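Side-chain contacts in extracellular invertase (Aspergillus kawachii, PDB 5XH8), which probably hydrolyses the terminal beta-fructofuranoside bond of sucrose and, by transfructosylation, makes fructooligosaccharides such as 1-kestose: residues A10-N13 with L14-P18; T116-Y120 with L121-W125; V32-N36 with G37-D41; L462-P465 with A466-G470. All blocks are in the same frame, centred on the assembly; numbering follows the deposited sequence.

Contact 1. Residues A10-N13 with L14-P18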
ATOM      1  N   ALA A  10     -16.357   8.057 -53.809  1.00 28.63           N
ATOM      2  CA  ALA A  10     -15.373   8.786 -53.027  1.00 30.09           C
ATOM      3  C   ALA A  10     -15.805   8.919 -51.552  1.00 28.95           C
ATOM      4  O   ALA A  10     -17.017   8.983 -51.259  1.00 29.46           O
ATOM      5  CB  ALA A  10     -15.135  10.161 -53.626  1.00 30.61           C
ATOM      6  N   PRO A  11     -14.821   8.950 -50.625  1.00 27.82           N
ATOM      7  CA  PRO A  11     -15.138   9.097 -49.199  1.00 29.63           C
ATOM      8  C   PRO A  11     -15.496  10.526 -48.808  1.00 29.12           C
ATOM      9  O   PRO A  11     -14.950  11.461 -49.399  1.00 26.86           O
ATOM     10  CB  PRO A  11     -13.819   8.715 -48.503  1.00 29.88           C
ATOM     11  CG  PRO A  11     -12.764   9.035 -49.499  1.00 29.48           C
ATOM     12  CD  PRO A  11     -13.372   8.778 -50.854  1.00 27.37           C
ATOM     13  N   PRO A  12     -16.356  10.695 -47.781  1.00 29.08           N
ATOM     14  CA  PRO A  12     -16.505  11.994 -47.159  1.00 27.85           C
ATOM     15  C   PRO A  12     -15.355  12.259 -46.195  1.00 29.22           C
ATOM     16  O   PRO A  12     -14.360  11.499 -46.151  1.00 27.97           O
ATOM     17  CB  PRO A  12     -17.803  11.849 -46.372  1.00 28.77           C
ATOM     18  CG  PRO A  12     -17.775  10.420 -45.912  1.00 29.55           C
ATOM     19  CD  PRO A  12     -17.159   9.668 -47.077  1.00 30.30           C
ATOM     20  N   ASN A  13     -15.470  13.366 -45.464  1.00 29.20           N
ATOM     21  CA  ASN A  13     -14.760  13.516 -44.200  1.00 28.39           C
ATOM     22  C   ASN A  13     -15.393  12.452 -43.311  1.00 26.40           C
ATOM     23  O   ASN A  13     -16.565  12.564 -42.943  1.00 24.35           O
ATOM     24  CB  ASN A  13     -14.961  14.905 -43.602  1.00 30.20           C
ATOM     25  CG  ASN A  13     -14.243  15.085 -42.244  1.00 33.82           C
ATOM     26  OD1 ASN A  13     -13.833  14.129 -41.566  1.00 33.89           O
ATOM     27  ND2 ASN A  13     -14.108  16.325 -41.849  1.00 32.31           N
ATOM     28  N   LEU A  14     -14.634  11.398 -43.015  1.00 26.84           N
ATOM     29  CA  LEU A  14     -15.207  10.251 -42.270  1.00 28.58           C
ATOM     30  C   LEU A  14     -15.776  10.605 -40.893  1.00 28.39           C
ATOM     31  O   LEU A  14     -16.689   9.945 -40.425  1.00 28.15           O
ATOM     32  CB  LEU A  14     -14.206   9.104 -42.153  1.00 29.51           C
ATOM     33  CG  LEU A  14     -13.701   8.572 -43.494  1.00 29.58           C
ATOM     34  CD1 LEU A  14     -12.641   7.522 -43.243  1.00 29.94           C
ATOM     35  CD2 LEU A  14     -14.843   8.002 -44.306  1.00 32.31           C
ATOM     36  N   SER A  15     -15.268  11.662 -40.266  1.00 29.06           N
ATOM     37  CA  SER A  15     -15.825  12.116 -38.992  1.00 31.74           C
ATOM     38  C   SER A  15     -17.229  12.682 -39.061  1.00 32.78           C
ATOM     39  O   SER A  15     -17.779  12.950 -38.022  1.00 30.91           O
ATOM     40  CB  SER A  15     -14.895  13.125 -38.334  1.00 33.24           C
ATOM     41  OG  SER A  15     -13.714  12.436 -37.974  1.00 37.06           O
ATOM     42  N   THR A  16     -17.806  12.860 -40.258  1.00 31.64           N
ATOM     43  CA  THR A  16     -19.203  13.297 -40.384  1.00 31.29           C
ATOM     44  C   THR A  16     -20.178  12.149 -40.431  1.00 31.22           C
ATOM     45  O   THR A  16     -21.369  12.392 -40.374  1.00 30.77           O
ATOM     46  CB  THR A  16     -19.429  14.164 -41.659  1.00 31.05           C
ATOM     47  OG1 THR A  16     -19.170  13.394 -42.853  1.00 29.16           O
ATOM     48  CG2 THR A  16     -18.516  15.380 -41.624  1.00 30.79           C
ATOM     49  N   LEU A  17     -19.700  10.907 -40.554  1.00 30.54           N
ATOM     50  CA  LEU A  17     -20.611   9.754 -40.681  1.00 31.34           C
ATOM     51  C   LEU A  17     -21.196   9.344 -39.318  1.00 30.80           C
ATOM     52  O   LEU A  17     -20.674   9.757 -38.288  1.00 30.88           O
ATOM     53  CB  LEU A  17     -19.906   8.576 -41.354  1.00 31.83           C
ATOM     54  CG  LEU A  17     -19.514   8.789 -42.826  1.00 32.75           C
ATOM     55  CD1 LEU A  17     -18.554   7.711 -43.292  1.00 33.62           C
ATOM     56  CD2 LEU A  17     -20.751   8.799 -43.713  1.00 33.40           C
ATOM     57  N   PRO A  18     -22.294   8.561 -39.313  1.00 29.99           N
ATOM     58  CA  PRO A  18     -22.853   8.094 -38.054  1.00 31.41           C
ATOM     59  C   PRO A  18     -21.928   7.152 -37.285  1.00 30.89           C
ATOM     60  O   PRO A  18     -21.015   6.536 -37.860  1.00 28.49           O
ATOM     61  CB  PRO A  18     -24.118   7.325 -38.468  1.00 31.75           C
ATOM     62  CG  PRO A  18     -24.439   7.805 -39.837  1.00 32.07           C
ATOM     63  CD  PRO A  18     -23.130   8.163 -40.463  1.00 31.25           C
TER
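Asn13 and Thr16 close a type I beta turn at the start of the short 3-10 segment 14-16, and an Asx turn is superimposed on it. Asn13 O is gripped twice by Thr16. Thr16 N donates to Asn13 O at 3.0 Å, from above the carbonyl plane; Thr16 OG1 donates to Asn13 O at 2.7 Å, almost in line with the C=O bond. With chi1 at 63°, OG1 sits between its own backbone N and carbonyl carbon, which turns it back to Asn13 O. The Asx turn is closed by the bond from Ser15 N to Asn13 OD1 (3.1 Å), which is bent and tilted out of the amide plane.

On the apolar side, the Pro12 ring is the common partner of two leucines, both crossing it at about a right angle. Leu14 sends CD2 to Pro12 CD at 4.0 Å, and its side chain goes on to pack against Trp26, Ala508 and Trp568. Two bonds to threonine hydroxyls, from Pro12 O to Thr511 and from Leu14 N to Thr512, tie this N-terminal loop to a distant part of the chain. Leu17 meets the ring at a different atom: Pro12 CG lies 3.8 Å from Leu17 CD1 and 4.0 Å from Leu17 CD2.

Contact 2. Residues T116-Y120 with L121-W125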
ATOM      1  N   THR A 116      -0.664  -5.020 -11.902  1.00 17.80           N
ATOM      2  CA  THR A 116      -0.454  -3.686 -11.359  1.00 18.18           C
ATOM      3  C   THR A 116      -1.797  -3.025 -11.062  1.00 18.48           C
ATOM      4  O   THR A 116      -2.571  -2.709 -11.974  1.00 19.10           O
ATOM      5  CB  THR A 116       0.404  -2.790 -12.257  1.00 18.48           C
ATOM      6  OG1 THR A 116       1.701  -3.382 -12.420  1.00 20.01           O
ATOM      7  CG2 THR A 116       0.581  -1.409 -11.604  1.00 18.00           C
ATOM      8  N   SER A 117      -2.026  -2.812  -9.770  1.00 18.79           N
ATOM      9  CA  SER A 117      -3.197  -2.141  -9.224  1.00 19.38           C
ATOM     10  C   SER A 117      -2.865  -0.642  -9.054  1.00 19.86           C
ATOM     11  O   SER A 117      -1.890  -0.303  -8.395  1.00 19.76           O
ATOM     12  CB  SER A 117      -3.588  -2.805  -7.903  1.00 19.23           C
ATOM     13  OG  SER A 117      -2.466  -3.132  -7.097  1.00 18.86           O
ATOM     14  N   VAL A 118      -3.648   0.232  -9.696  1.00 19.23           N
ATOM     15  CA  VAL A 118      -3.364   1.663  -9.771  1.00 19.15           C
ATOM     16  C   VAL A 118      -4.317   2.494  -8.872  1.00 19.39           C
ATOM     17  O   VAL A 118      -5.557   2.371  -8.937  1.00 18.86           O
ATOM     18  CB  VAL A 118      -3.404   2.156 -11.216  1.00 19.51           C
ATOM     19  CG1 VAL A 118      -3.206   3.671 -11.320  1.00 20.33           C
ATOM     20  CG2 VAL A 118      -2.362   1.425 -12.062  1.00 20.29           C
ATOM     21  N   SER A 119      -3.711   3.321  -8.018  1.00 19.23           N
ATOM     22  CA  SER A 119      -4.432   4.177  -7.069  1.00 18.84           C
ATOM     23  C   SER A 119      -4.318   5.692  -7.313  1.00 19.72           C
ATOM     24  O   SER A 119      -5.081   6.465  -6.714  1.00 20.23           O
ATOM     25  CB  SER A 119      -3.961   3.870  -5.662  1.00 18.78           C
ATOM     26  OG  SER A 119      -4.195   2.522  -5.331  1.00 19.14           O
ATOM     27  N   TYR A 120      -3.384   6.115  -8.166  1.00 20.32           N
ATOM     28  CA  TYR A 120      -3.131   7.545  -8.446  1.00 22.16           C
ATOM     29  C   TYR A 120      -2.670   7.720  -9.880  1.00 22.97           C
ATOM     30  O   TYR A 120      -1.848   6.939 -10.367  1.00 22.10           O
ATOM     31  CB  TYR A 120      -2.043   8.142  -7.527  1.00 22.06           C
ATOM     32  CG  TYR A 120      -2.456   8.129  -6.090  1.00 23.00           C
ATOM     33  CD1 TYR A 120      -3.273   9.139  -5.561  1.00 21.79           C
ATOM     34  CD2 TYR A 120      -2.081   7.080  -5.256  1.00 22.34           C
ATOM     35  CE1 TYR A 120      -3.706   9.083  -4.245  1.00 23.30           C
ATOM     36  CE2 TYR A 120      -2.532   7.007  -3.940  1.00 22.16           C
ATOM     37  CZ  TYR A 120      -3.336   8.002  -3.438  1.00 22.57           C
ATOM     38  OH  TYR A 120      -3.755   7.932  -2.133  1.00 22.84           O
ATOM     39  N   LEU A 121      -3.201   8.754 -10.523  1.00 22.73           N
ATOM     40  CA  LEU A 121      -2.817   9.173 -11.867  1.00 24.47           C
ATOM     41  C   LEU A 121      -2.582  10.709 -11.809  1.00 24.94           C
ATOM     42  O   LEU A 121      -3.120  11.364 -10.935  1.00 24.66           O
ATOM     43  CB  LEU A 121      -3.936   8.844 -12.857  1.00 25.10           C
ATOM     44  CG  LEU A 121      -4.125   7.386 -13.269  1.00 26.36           C
ATOM     45  CD1 LEU A 121      -5.351   7.253 -14.172  1.00 27.88           C
ATOM     46  CD2 LEU A 121      -2.897   6.858 -14.006  1.00 27.62           C
ATOM     47  N   PRO A 122      -1.765  11.284 -12.692  1.00 26.76           N
ATOM     48  CA  PRO A 122      -1.096  10.592 -13.820  1.00 25.73           C
ATOM     49  C   PRO A 122       0.178   9.866 -13.422  1.00 24.42           C
ATOM     50  O   PRO A 122       0.741  10.130 -12.377  1.00 22.61           O
ATOM     51  CB  PRO A 122      -0.745  11.752 -14.766  1.00 26.53           C
ATOM     52  CG  PRO A 122      -0.525  12.905 -13.857  1.00 26.44           C
ATOM     53  CD  PRO A 122      -1.535  12.744 -12.725  1.00 27.15           C
ATOM     54  N   ILE A 123       0.642   8.974 -14.290  1.00 23.41           N
ATOM     55  CA  ILE A 123       1.888   8.267 -14.094  1.00 23.55           C
ATOM     56  C   ILE A 123       2.641   8.386 -15.413  1.00 25.02           C
ATOM     57  O   ILE A 123       2.118   7.991 -16.471  1.00 23.75           O
ATOM     58  CB  ILE A 123       1.638   6.760 -13.788  1.00 23.98           C
ATOM     59  CG1 ILE A 123       0.752   6.569 -12.535  1.00 22.77           C
ATOM     60  CG2 ILE A 123       2.953   6.003 -13.666  1.00 24.37           C
ATOM     61  CD1 ILE A 123       0.118   5.196 -12.489  1.00 23.24           C
ATOM     62  N   HIS A 124       3.857   8.923 -15.358  1.00 24.25           N
ATOM     63  CA  HIS A 124       4.713   8.989 -16.551  1.00 24.74           C
ATOM     64  C   HIS A 124       6.180   9.172 -16.174  1.00 23.24           C
ATOM     65  O   HIS A 124       6.490   9.836 -15.205  1.00 24.16           O
ATOM     66  CB  HIS A 124       4.258  10.102 -17.504  1.00 24.79           C
ATOM     67  CG  HIS A 124       4.765   9.940 -18.898  1.00 25.84           C
ATOM     68  ND1 HIS A 124       5.810  10.686 -19.399  1.00 25.57           N
ATOM     69  CD2 HIS A 124       4.397   9.093 -19.888  1.00 27.13           C
ATOM     70  CE1 HIS A 124       6.047  10.328 -20.647  1.00 27.56           C
ATOM     71  NE2 HIS A 124       5.208   9.359 -20.969  1.00 27.63           N
ATOM     72  N   TRP A 125       7.067   8.576 -16.954  1.00 23.45           N
ATOM     73  CA  TRP A 125       8.499   8.652 -16.707  1.00 25.57           C
ATOM     74  C   TRP A 125       9.043  10.090 -16.647  1.00 25.39           C
ATOM     75  O   TRP A 125       9.999  10.345 -15.927  1.00 25.50           O
ATOM     76  CB  TRP A 125       9.296   7.817 -17.739  1.00 26.63           C
ATOM     77  CG  TRP A 125       9.177   8.291 -19.153  1.00 27.14           C
ATOM     78  CD1 TRP A 125       8.343   7.795 -20.110  1.00 28.34           C
ATOM     79  CD2 TRP A 125       9.926   9.329 -19.780  1.00 28.78           C
ATOM     80  NE1 TRP A 125       8.502   8.469 -21.284  1.00 26.50           N
ATOM     81  CE2 TRP A 125       9.466   9.422 -21.118  1.00 29.18           C
ATOM     82  CE3 TRP A 125      10.921  10.215 -19.343  1.00 30.66           C
ATOM     83  CZ2 TRP A 125       9.972  10.365 -22.024  1.00 29.15           C
ATOM     84  CZ3 TRP A 125      11.428  11.154 -20.252  1.00 29.88           C
ATOM     85  CH2 TRP A 125      10.940  11.223 -21.570  1.00 29.58           C
TER
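Val118 and Ile123 reach toward each other tip to tip, with CG1 of Val118 3.8 Å from CD1 of Ile123. Leu121 joins more loosely and at about a right angle to the valine, its CD2 lying 4.2 Å from Val118 CG1. A single valine methyl thus serves both aliphatic neighbours. The isoleucine also lies against the backbone between them: Ile123 CG1 and CD1 are each 3.4 Å from Tyr120 O, a van der Waals contact with a carbonyl. Its CG1 is anti to its carbonyl carbon (chi1 -58°), and the nearly extended chain beyond carries CD1 back past Tyr120 O to the valine.

The backbone bends sharply after Tyr120, so that Ile123 can point back to the valine; the peptide bond before Pro122, within the bend, is cis. Val118 ends strand 112-118, the second strand of a four-stranded antiparallel sheet that forms one blade of the GH32 beta-propeller. From the adjacent strand 96-103, Ala96 and Phe98 pack on Val118, and Phe98 also meets Ile123. Arg170, of the neighbouring sheet, touches the isoleucine as well.

The tyrosine ring leaves the cluster altogether. Its OH is hydrogen-bonded to Asn92 OD1 of the second subunit, so the same bend that collects the aliphatic groups also presents a residue to the dimer interface. Farther along, Ile123 O is hydrogen-bonded to a bound glycerol, while His124 NE2 and Trp125 NE1 share one partner, Thr284 OG1.

Contact 3. Residues V32-N36 with G37-D41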
ATOM      1  N   VAL A  32      -6.529 -11.153 -33.377  1.00 22.23           N
ATOM      2  CA  VAL A  32      -7.130 -11.020 -32.040  1.00 22.83           C
ATOM      3  C   VAL A  32      -7.442  -9.553 -31.729  1.00 21.47           C
ATOM      4  O   VAL A  32      -6.546  -8.717 -31.648  1.00 21.51           O
ATOM      5  CB  VAL A  32      -6.217 -11.627 -30.921  1.00 22.35           C
ATOM      6  CG1 VAL A  32      -6.747 -11.295 -29.517  1.00 22.59           C
ATOM      7  CG2 VAL A  32      -6.116 -13.110 -31.109  1.00 22.62           C
ATOM      8  N   LEU A  33      -8.729  -9.271 -31.554  1.00 20.69           N
ATOM      9  CA  LEU A  33      -9.190  -7.987 -31.102  1.00 21.14           C
ATOM     10  C   LEU A  33     -10.577  -8.197 -30.473  1.00 20.74           C
ATOM     11  O   LEU A  33     -11.238  -9.178 -30.777  1.00 21.15           O
ATOM     12  CB  LEU A  33      -9.204  -6.972 -32.272  1.00 20.90           C
ATOM     13  CG  LEU A  33     -10.324  -6.968 -33.308  1.00 21.04           C
ATOM     14  CD1 LEU A  33     -10.118  -5.794 -34.266  1.00 21.62           C
ATOM     15  CD2 LEU A  33     -10.426  -8.287 -34.083  1.00 22.40           C
ATOM     16  N   PRO A  34     -11.026  -7.279 -29.607  1.00 20.38           N
ATOM     17  CA  PRO A  34     -12.322  -7.483 -28.942  1.00 21.85           C
ATOM     18  C   PRO A  34     -13.505  -7.408 -29.919  1.00 22.76           C
ATOM     19  O   PRO A  34     -13.325  -7.007 -31.083  1.00 22.03           O
ATOM     20  CB  PRO A  34     -12.380  -6.340 -27.913  1.00 21.47           C
ATOM     21  CG  PRO A  34     -11.416  -5.317 -28.429  1.00 21.36           C
ATOM     22  CD  PRO A  34     -10.355  -6.063 -29.152  1.00 20.66           C
ATOM     23  N   PRO A  35     -14.713  -7.779 -29.445  1.00 23.11           N
ATOM     24  CA  PRO A  35     -15.899  -7.677 -30.296  1.00 23.37           C
ATOM     25  C   PRO A  35     -16.139  -6.265 -30.816  1.00 22.95           C
ATOM     26  O   PRO A  35     -16.589  -6.105 -31.946  1.00 23.58           O
ATOM     27  CB  PRO A  35     -17.033  -8.162 -29.390  1.00 23.63           C
ATOM     28  CG  PRO A  35     -16.355  -9.066 -28.414  1.00 24.20           C
ATOM     29  CD  PRO A  35     -15.040  -8.378 -28.139  1.00 23.91           C
ATOM     30  N   ASN A  36     -15.779  -5.262 -30.017  1.00 23.82           N
ATOM     31  CA  ASN A  36     -15.775  -3.861 -30.445  1.00 23.93           C
ATOM     32  C   ASN A  36     -14.922  -3.067 -29.484  1.00 23.44           C
ATOM     33  O   ASN A  36     -14.384  -3.639 -28.531  1.00 23.42           O
ATOM     34  CB  ASN A  36     -17.198  -3.317 -30.426  1.00 26.60           C
ATOM     35  CG  ASN A  36     -17.880  -3.547 -29.083  1.00 28.82           C
ATOM     36  OD1 ASN A  36     -17.338  -3.255 -28.017  1.00 27.31           O
ATOM     37  ND2 ASN A  36     -19.050  -4.118 -29.137  1.00 32.82           N
ATOM     38  N   GLY A  37     -14.810  -1.753 -29.708  1.00 20.67           N
ATOM     39  CA  GLY A  37     -14.095  -0.886 -28.787  1.00 20.87           C
ATOM     40  C   GLY A  37     -12.575  -1.053 -28.865  1.00 20.70           C
ATOM     41  O   GLY A  37     -12.015  -1.535 -29.851  1.00 19.84           O
ATOM     42  N   GLN A  38     -11.906  -0.644 -27.806  1.00 21.42           N
ATOM     43  CA  GLN A  38     -10.456  -0.425 -27.841  1.00 21.27           C
ATOM     44  C   GLN A  38      -9.738  -1.604 -27.190  1.00 21.40           C
ATOM     45  O   GLN A  38     -10.210  -2.167 -26.184  1.00 20.46           O
ATOM     46  CB  GLN A  38     -10.119   0.886 -27.102  1.00 21.49           C
ATOM     47  CG  GLN A  38      -8.672   1.364 -27.234  1.00 21.90           C
ATOM     48  CD  GLN A  38      -7.768   0.897 -26.114  1.00 22.97           C
ATOM     49  OE1 GLN A  38      -8.121   0.025 -25.296  1.00 23.07           O
ATOM     50  NE2 GLN A  38      -6.592   1.484 -26.050  1.00 23.61           N
ATOM     51  N   ILE A  39      -8.588  -1.932 -27.767  1.00 20.99           N
ATOM     52  CA  ILE A  39      -7.668  -2.876 -27.217  1.00 20.51           C
ATOM     53  C   ILE A  39      -6.367  -2.178 -26.904  1.00 20.23           C
ATOM     54  O   ILE A  39      -5.842  -1.374 -27.723  1.00 20.56           O
ATOM     55  CB  ILE A  39      -7.484  -4.126 -28.127  1.00 21.27           C
ATOM     56  CG1 ILE A  39      -6.647  -5.191 -27.384  1.00 21.14           C
ATOM     57  CG2 ILE A  39      -6.878  -3.758 -29.494  1.00 21.52           C
ATOM     58  CD1 ILE A  39      -6.528  -6.526 -28.086  1.00 21.55           C
ATOM     59  N   GLY A  40      -5.841  -2.501 -25.714  1.00 19.10           N
ATOM     60  CA  GLY A  40      -4.549  -2.028 -25.258  1.00 19.68           C
ATOM     61  C   GLY A  40      -3.572  -3.199 -25.150  1.00 20.48           C
ATOM     62  O   GLY A  40      -3.696  -4.171 -25.874  1.00 20.27           O
ATOM     63  N   ASP A  41      -2.628  -3.093 -24.215  1.00 20.62           N
ATOM     64  CA  ASP A  41      -1.539  -4.077 -24.040  1.00 20.98           C
ATOM     65  C   ASP A  41      -2.120  -5.479 -23.898  1.00 20.22           C
ATOM     66  O   ASP A  41      -3.053  -5.668 -23.092  1.00 20.68           O
ATOM     67  CB  ASP A  41      -0.757  -3.837 -22.742  1.00 21.11           C
ATOM     68  CG  ASP A  41      -0.080  -2.489 -22.660  1.00 22.35           C
ATOM     69  OD1 ASP A  41      -0.434  -1.575 -23.427  1.00 22.10           O
ATOM     70  OD2 ASP A  41       0.801  -2.339 -21.770  1.00 21.32           O
TER
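Pro34 and Ile39 pack together where the chain turns into strand 37-47, the first strand of the five-bladed beta-propeller of GH32 enzymes. The apolar contact is carried by one ring carbon. Pro34 CD lies 3.6 Å from Ile39 CB and 4.0 Å from Ile39 CD1, so this one ring carbon touches both the root and the tip of the isoleucine, and the two side chains cross obliquely. Ile39 CG1 is anti to the backbone N (chi1 -172°), and the chain continues extended, which brings CD1 across to the 32-33 backbone, 4.2 Å from Val32 O. Phe58 of the adjacent strand 54-60 touches Val32, Pro34 and Ile39 alike, and Leu370 packs on Val32 and Ile39, so the pair is part of the apolar packing on a face of this sheet.

Among the van der Waals contacts with backbone, Pro34 CG stands about equally far from two successive carbonyls, 4.1 Å from both Gly37 O and Gln38 O. The ring therefore fills the inside of the bend that brings the chain round from Val32 to Ile39. Gly37, at the end of the bend, has a positive phi of 74°, which favours glycine.

Polar ties lead outward instead of across the turn. Gly37 and Ile39 make backbone hydrogen bonds with Thr367, and Gln38 with Asp61, inserting the strand between its two neighbours. Arg27 NH2 bonds to Pro34 O, and Arg603 NH2 to Leu33 O. At the far end of segment 37-41, Asp41 OD2 is hydrogen-bonded to O2 of a bound glycerol.

Contact 4. Residues L462-P465 with A466-G470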
ATOM      1  N   LEU A 462      13.342 -12.609 -53.428  1.00 42.05           N
ATOM      2  CA  LEU A 462      14.020 -11.637 -54.257  1.00 41.66           C
ATOM      3  C   LEU A 462      15.522 -11.892 -54.127  1.00 46.04           C
ATOM      4  O   LEU A 462      16.066 -11.894 -53.008  1.00 44.31           O
ATOM      5  CB  LEU A 462      13.679 -10.204 -53.838  1.00 41.17           C
ATOM      6  CG  LEU A 462      12.336  -9.611 -54.289  1.00 39.25           C
ATOM      7  CD1 LEU A 462      11.154 -10.364 -53.696  1.00 40.39           C
ATOM      8  CD2 LEU A 462      12.269  -8.130 -53.951  1.00 38.90           C
ATOM      9  N   SER A 463      16.178 -12.117 -55.273  1.00 45.04           N
ATOM     10  CA  SER A 463      17.632 -12.298 -55.339  1.00 43.84           C
ATOM     11  C   SER A 463      18.252 -11.109 -56.029  1.00 44.10           C
ATOM     12  O   SER A 463      17.707 -10.595 -57.009  1.00 45.14           O
ATOM     13  CB  SER A 463      17.967 -13.568 -56.087  1.00 44.06           C
ATOM     14  OG  SER A 463      17.272 -14.653 -55.513  1.00 45.24           O
ATOM     15  N   PHE A 464      19.378 -10.658 -55.490  1.00 45.00           N
ATOM     16  CA  PHE A 464      20.041  -9.432 -55.921  1.00 47.78           C
ATOM     17  C   PHE A 464      21.484  -9.743 -56.324  1.00 48.51           C
ATOM     18  O   PHE A 464      22.123 -10.585 -55.685  1.00 45.58           O
ATOM     19  CB  PHE A 464      20.046  -8.402 -54.785  1.00 50.05           C
ATOM     20  CG  PHE A 464      18.669  -8.011 -54.310  1.00 50.12           C
ATOM     21  CD1 PHE A 464      17.912  -7.088 -55.022  1.00 49.35           C
ATOM     22  CD2 PHE A 464      18.129  -8.575 -53.160  1.00 50.43           C
ATOM     23  CE1 PHE A 464      16.650  -6.715 -54.586  1.00 50.24           C
ATOM     24  CE2 PHE A 464      16.859  -8.213 -52.721  1.00 51.50           C
ATOM     25  CZ  PHE A 464      16.122  -7.281 -53.435  1.00 50.11           C
ATOM     26  N   PRO A 465      22.007  -9.059 -57.365  1.00 52.15           N
ATOM     27  CA  PRO A 465      23.386  -9.302 -57.796  1.00 53.57           C
ATOM     28  C   PRO A 465      24.358  -8.603 -56.867  1.00 56.26           C
ATOM     29  O   PRO A 465      23.951  -7.673 -56.161  1.00 59.45           O
ATOM     30  CB  PRO A 465      23.423  -8.659 -59.178  1.00 53.65           C
ATOM     31  CG  PRO A 465      22.492  -7.499 -59.056  1.00 55.05           C
ATOM     32  CD  PRO A 465      21.381  -7.976 -58.156  1.00 54.31           C
ATOM     33  N   ALA A 466      25.630  -9.011 -56.894  1.00 54.94           N
ATOM     34  CA  ALA A 466      26.681  -8.403 -56.051  1.00 55.12           C
ATOM     35  C   ALA A 466      26.685  -6.876 -56.073  1.00 52.81           C
ATOM     36  O   ALA A 466      26.929  -6.243 -55.048  1.00 54.92           O
ATOM     37  CB  ALA A 466      28.057  -8.926 -56.451  1.00 56.96           C
ATOM     38  N   SER A 467      26.391  -6.290 -57.231  1.00 53.05           N
ATOM     39  CA  SER A 467      26.380  -4.827 -57.389  1.00 52.99           C
ATOM     40  C   SER A 467      25.238  -4.085 -56.679  1.00 51.63           C
ATOM     41  O   SER A 467      25.292  -2.866 -56.571  1.00 48.20           O
ATOM     42  CB  SER A 467      26.340  -4.458 -58.871  1.00 52.34           C
ATOM     43  OG  SER A 467      25.256  -5.092 -59.517  1.00 52.78           O
ATOM     44  N   ALA A 468      24.198  -4.793 -56.232  1.00 54.16           N
ATOM     45  CA  ALA A 468      23.113  -4.158 -55.448  1.00 53.49           C
ATOM     46  C   ALA A 468      23.624  -3.577 -54.123  1.00 51.32           C
ATOM     47  O   ALA A 468      23.170  -2.513 -53.696  1.00 50.40           O
ATOM     48  CB  ALA A 468      21.970  -5.143 -55.206  1.00 52.26           C
ATOM     49  N   ARG A 469      24.589  -4.266 -53.508  1.00 51.97           N
ATOM     50  CA  ARG A 469      25.215  -3.833 -52.247  1.00 51.90           C
ATOM     51  C   ARG A 469      25.646  -2.363 -52.297  1.00 52.81           C
ATOM     52  O   ARG A 469      26.226  -1.918 -53.280  1.00 52.25           O
ATOM     53  CB  ARG A 469      26.417  -4.735 -51.934  1.00 51.69           C
ATOM     54  CG  ARG A 469      27.103  -4.511 -50.588  1.00 50.80           C
ATOM     55  CD  ARG A 469      26.341  -5.143 -49.441  1.00 48.12           C
ATOM     56  NE  ARG A 469      26.222  -6.604 -49.501  1.00 46.48           N
ATOM     57  CZ  ARG A 469      25.420  -7.339 -48.714  1.00 48.77           C
ATOM     58  NH1 ARG A 469      24.660  -6.761 -47.775  1.00 48.57           N
ATOM     59  NH2 ARG A 469      25.363  -8.666 -48.850  1.00 44.59           N
ATOM     60  N   GLY A 470      25.317  -1.603 -51.253  1.00 49.98           N
ATOM     61  CA  GLY A 470      25.642  -0.186 -51.187  1.00 50.44           C
ATOM     62  C   GLY A 470      25.037   0.730 -52.246  1.00 53.90           C
ATOM     63  O   GLY A 470      25.419   1.896 -52.316  1.00 58.82           O
TER
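Pro465 O accepts a hydrogen bond from Ala468 N at 2.9 Å, closing a type I beta turn where strand 455-463 ends in the C-terminal beta-sandwich domain of this GH32 enzyme. The N-H points well at the oxygen (160°), although the donor stands above the carbonyl plane, 43° out of it. A weak bond from Arg469 N to Ala466 O (3.4 Å) follows, and 466-468 have helical backbone angles without the regular bonds of a helix.

The turn carries the methyl of Ala468 back to the end of the strand. Ala468 CB sits 3.8 Å from Phe464 CB, 4.1 Å from Pro465 CD and 3.4 Å from Pro465 O, so a small side chain fills the angle between an aromatic residue, a proline ring and the turn's own carbonyl. Phe464 is buried; its ring meets Phe493 edge-to-face and the side chain also touches Leu473, Ser475 and Val585. Ala468 also touches Leu473 and Phe493. The pair therefore marks the place where the chain leaves strand 455-463 in one sheet and makes for strand 474-481 in the other.

Arg469 takes its partners outside the turn. Its NH1 is hydrogen-bonded to Leu526 O and its NH2 forms a salt bridge with Asp528 OD1, which joins this loop to strand 528-531.

On the exposed part of the turn, Ser467 has its hydroxyl swung between backbone N and carbonyl carbon (chi1 54°), which brings Ser467 OG to 3.7 Å from Pro465 CG.

Overall arrangement
Along the chain the order is contact 1, contact 3, contact 2 and contact 4, all in series and none touching another. Contact 1 lies in the N-terminal loop, its centre about 23 Å from that of contact 3, where the same loop region passes into strand 37-47. Contacts 3 and 2 are the closest pair, with centres about 22 Å apart; they sit in different sheets of the propeller, and both segments 37-41 and 121-125 reach bound glycerol. Contact 4 belongs to the C-terminal sandwich, with its centre about 50 Å from that of contact 2, on the opposite side of the chain's centre. Short-range bends and turns thus occur in both domains and in the N-terminal loop that runs to the propeller.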